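Long-range contact in Pa14_01140 (Pseudomonas aeruginosa, PDB 6OX6), which is the immunity protein that binds the type VI secretion effector Tas1 and prevents early activation of this (p)ppApp-synthesising toxin: residues I14-D19 / N56-F61. Residues are numbered along the deposited sequence; the frame is centred on the assembly and turned at random. Where two conformers were deposited one is given.
Sequences IYIDYD and NDALRF
Helix 53-61 packs on the four-stranded antiparallel sheet of this immunity protein, nearly perpendicular to strand 14-18: the axes of the strand and of helical segment 56-61 approach to 8.0 Å at an angle of 87°, and Tyr18 and Ile16 reach from the strand onto Ala58, Leu59, Asp57 and Phe61. CG anti to the backbone N (chi1 180°) sends the Tyr18 ring out from the strand and across the helix, over the Asp57-Ala58 backbone. One face receives the Ala58 backbone in a CH-pi contact, Ala58 CA standing 4.2 Å from the centroid of the Tyr18 ring, while Ala58 CB packs 3.9 Å from Tyr18 CB. Tyr18 and Phe61 run side by side, and Tyr18 CE1 meets Phe61 CB at 3.7 Å. Tyr18 CE2 touches Asp57 CB. A water modelled in the plane of the ring, doubtfully close at 2.4 Å from Tyr18 OH, may link it to Asp57 OD2, which also forms a salt bridge with Arg53. Lys334 of the Tas1 chain packs on Tyr18 and makes a cation-pi contact with Phe61. Ile16 works with both branches: CG2 rests on Ala58 CB, and Ile16 CD1 meets Leu59 CD2 at 3.5 Å. Leu59 leaves the helix pointing away from the strand, but its end returns to make this touch. Strand 14-18 is an inner strand of the sheet, bonded through its backbone to strands 23-28 and 63-65. From strand 23-28, Val23 packs on Tyr18 and Tyr25 on Ala58, and Phe9 of helix 7-11 adjoins Leu59.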
loop_
_atom_site.group_PDB
_atom_site.type_symbol
_atom_site.label_atom_id
_atom_site.label_comp_id
_atom_site.label_asym_id
_atom_site.label_seq_id
_atom_site.Cartn_x
_atom_site.Cartn_y
_atom_site.Cartn_z
ATOM N N ILE B 14 21.033 6.019 3.568
ATOM C CA ILE B 14 20.239 4.869 3.151
ATOM C C ILE B 14 19.570 5.208 1.827
ATOM O O ILE B 14 18.908 6.252 1.708
ATOM C CB ILE B 14 19.171 4.506 4.201
ATOM C CG1 ILE B 14 19.806 4.189 5.563
ATOM C CG2 ILE B 14 18.293 3.347 3.694
ATOM C CD1 ILE B 14 20.565 2.944 5.576
ATOM N N TYR B 15 19.701 4.309 0.852
ATOM C CA TYR B 15 19.094 4.468 -0.465
ATOM C C TYR B 15 18.150 3.291 -0.704
ATOM O O TYR B 15 18.518 2.133 -0.466
ATOM C CB TYR B 15 20.168 4.560 -1.558
ATOM C CG TYR B 15 21.135 5.722 -1.333
ATOM C CD1 TYR B 15 22.248 5.582 -0.497
ATOM C CD2 TYR B 15 20.915 6.965 -1.928
ATOM C CE1 TYR B 15 23.142 6.647 -0.281
ATOM C CE2 TYR B 15 21.812 8.042 -1.736
ATOM C CZ TYR B 15 22.915 7.870 -0.912
ATOM O OH TYR B 15 23.779 8.941 -0.720
ATOM N N ILE B 16 16.954 3.600 -1.208
ATOM C CA ILE B 16 15.806 2.706 -1.205
ATOM C C ILE B 16 15.205 2.658 -2.598
ATOM O O ILE B 16 15.003 3.708 -3.216
ATOM C CB ILE B 16 14.754 3.208 -0.208
ATOM C CG1 ILE B 16 15.313 3.130 1.206
ATOM C CG2 ILE B 16 13.482 2.461 -0.372
ATOM C CD1 ILE B 16 14.487 3.914 2.194
ATOM N N ASP B 17 14.916 1.446 -3.088
ATOM C CA ASP B 17 14.162 1.240 -4.315
ATOM C C ASP B 17 12.836 0.563 -3.975
ATOM O O ASP B 17 12.820 -0.460 -3.290
ATOM C CB ASP B 17 14.957 0.379 -5.299
ATOM C CG ASP B 17 14.165 0.039 -6.562
ATOM O OD1 ASP B 17 13.257 0.818 -6.934
ATOM O OD2 ASP B 17 14.444 -1.026 -7.175
ATOM N N TYR B 18 11.740 1.108 -4.460
ATOM C CA TYR B 18 10.413 0.524 -4.238
ATOM C C TYR B 18 9.816 0.315 -5.622
ATOM O O TYR B 18 9.207 1.239 -6.177
ATOM C CB TYR B 18 9.556 1.456 -3.373
ATOM C CG TYR B 18 8.134 0.980 -3.058
ATOM C CD1 TYR B 18 7.810 -0.385 -2.989
ATOM C CD2 TYR B 18 7.115 1.910 -2.812
ATOM C CE1 TYR B 18 6.502 -0.812 -2.689
ATOM C CE2 TYR B 18 5.814 1.483 -2.518
ATOM C CZ TYR B 18 5.534 0.122 -2.440
ATOM O OH TYR B 18 4.251 -0.279 -2.162
ATOM N N ASP B 19 9.995 -0.883 -6.193
ATOM C CA ASP B 19 9.618 -1.042 -7.594
ATOM C C ASP B 19 8.107 -1.020 -7.795
ATOM O O ASP B 19 7.653 -0.565 -8.854
ATOM C CB ASP B 19 10.213 -2.312 -8.208
ATOM C CG ASP B 19 10.456 -2.158 -9.720
ATOM O OD1 ASP B 19 9.465 -2.109 -10.479
ATOM O OD2 ASP B 19 11.623 -2.057 -10.157
ATOM N N ASN B 56 6.721 5.543 3.814
ATOM C CA ASN B 56 6.570 4.427 4.736
ATOM C C ASN B 56 6.196 3.137 4.003
ATOM O O ASN B 56 6.571 2.049 4.442
ATOM C CB ASN B 56 5.539 4.782 5.811
ATOM C CG ASN B 56 6.133 5.704 6.881
ATOM O OD1 ASN B 56 6.703 5.225 7.855
ATOM N ND2 ASN B 56 6.027 7.010 6.690
ATOM N N ASP B 57 5.490 3.229 2.868
ATOM C CA ASP B 57 5.300 2.023 2.056
ATOM C C ASP B 57 6.635 1.513 1.530
ATOM O O ASP B 57 6.881 0.297 1.494
ATOM C CB ASP B 57 4.333 2.282 0.898
ATOM C CG ASP B 57 2.867 2.193 1.322
ATOM O OD1 ASP B 57 2.606 1.968 2.512
ATOM O OD2 ASP B 57 1.964 2.334 0.462
ATOM N N ALA B 58 7.499 2.432 1.104
ATOM C CA ALA B 58 8.815 2.060 0.592
ATOM C C ALA B 58 9.640 1.378 1.662
ATOM O O ALA B 58 10.353 0.408 1.379
ATOM C CB ALA B 58 9.532 3.298 0.059
ATOM N N LEU B 59 9.522 1.828 2.912
ATOM C CA LEU B 59 10.242 1.149 3.988
ATOM C C LEU B 59 9.723 -0.256 4.182
ATOM O O LEU B 59 10.507 -1.182 4.432
ATOM C CB LEU B 59 10.127 1.907 5.301
ATOM C CG LEU B 59 10.656 3.329 5.267
ATOM C CD1 LEU B 59 10.670 3.932 6.682
ATOM C CD2 LEU B 59 12.044 3.335 4.677
ATOM N N ARG B 60 8.404 -0.444 4.074
ATOM C CA ARG B 60 7.876 -1.750 4.420
ATOM C C ARG B 60 8.131 -2.744 3.312
ATOM O O ARG B 60 8.408 -3.914 3.585
ATOM C CB ARG B 60 6.379 -1.666 4.744
ATOM C CG ARG B 60 6.090 -0.916 6.047
ATOM C CD ARG B 60 4.592 -0.761 6.254
ATOM N NE ARG B 60 3.894 -2.048 6.338
ATOM C CZ ARG B 60 2.571 -2.149 6.406
ATOM N NH1 ARG B 60 1.812 -1.037 6.354
ATOM N NH2 ARG B 60 2.008 -3.338 6.495
ATOM N N PHE B 61 8.042 -2.302 2.062
ATOM C CA PHE B 61 7.964 -3.224 0.943
ATOM C C PHE B 61 9.085 -3.056 -0.070
ATOM O O PHE B 61 9.162 -3.858 -1.000
ATOM C CB PHE B 61 6.607 -3.081 0.239
ATOM C CG PHE B 61 5.419 -3.107 1.189
ATOM C CD1 PHE B 61 5.198 -4.207 2.018
ATOM C CD2 PHE B 61 4.509 -2.059 1.215
ATOM C CE1 PHE B 61 4.101 -4.241 2.882
ATOM C CE2 PHE B 61 3.393 -2.078 2.079
ATOM C CZ PHE B 61 3.200 -3.168 2.919
HETATM O O HOH W 1 2.429 1.358 -2.179
#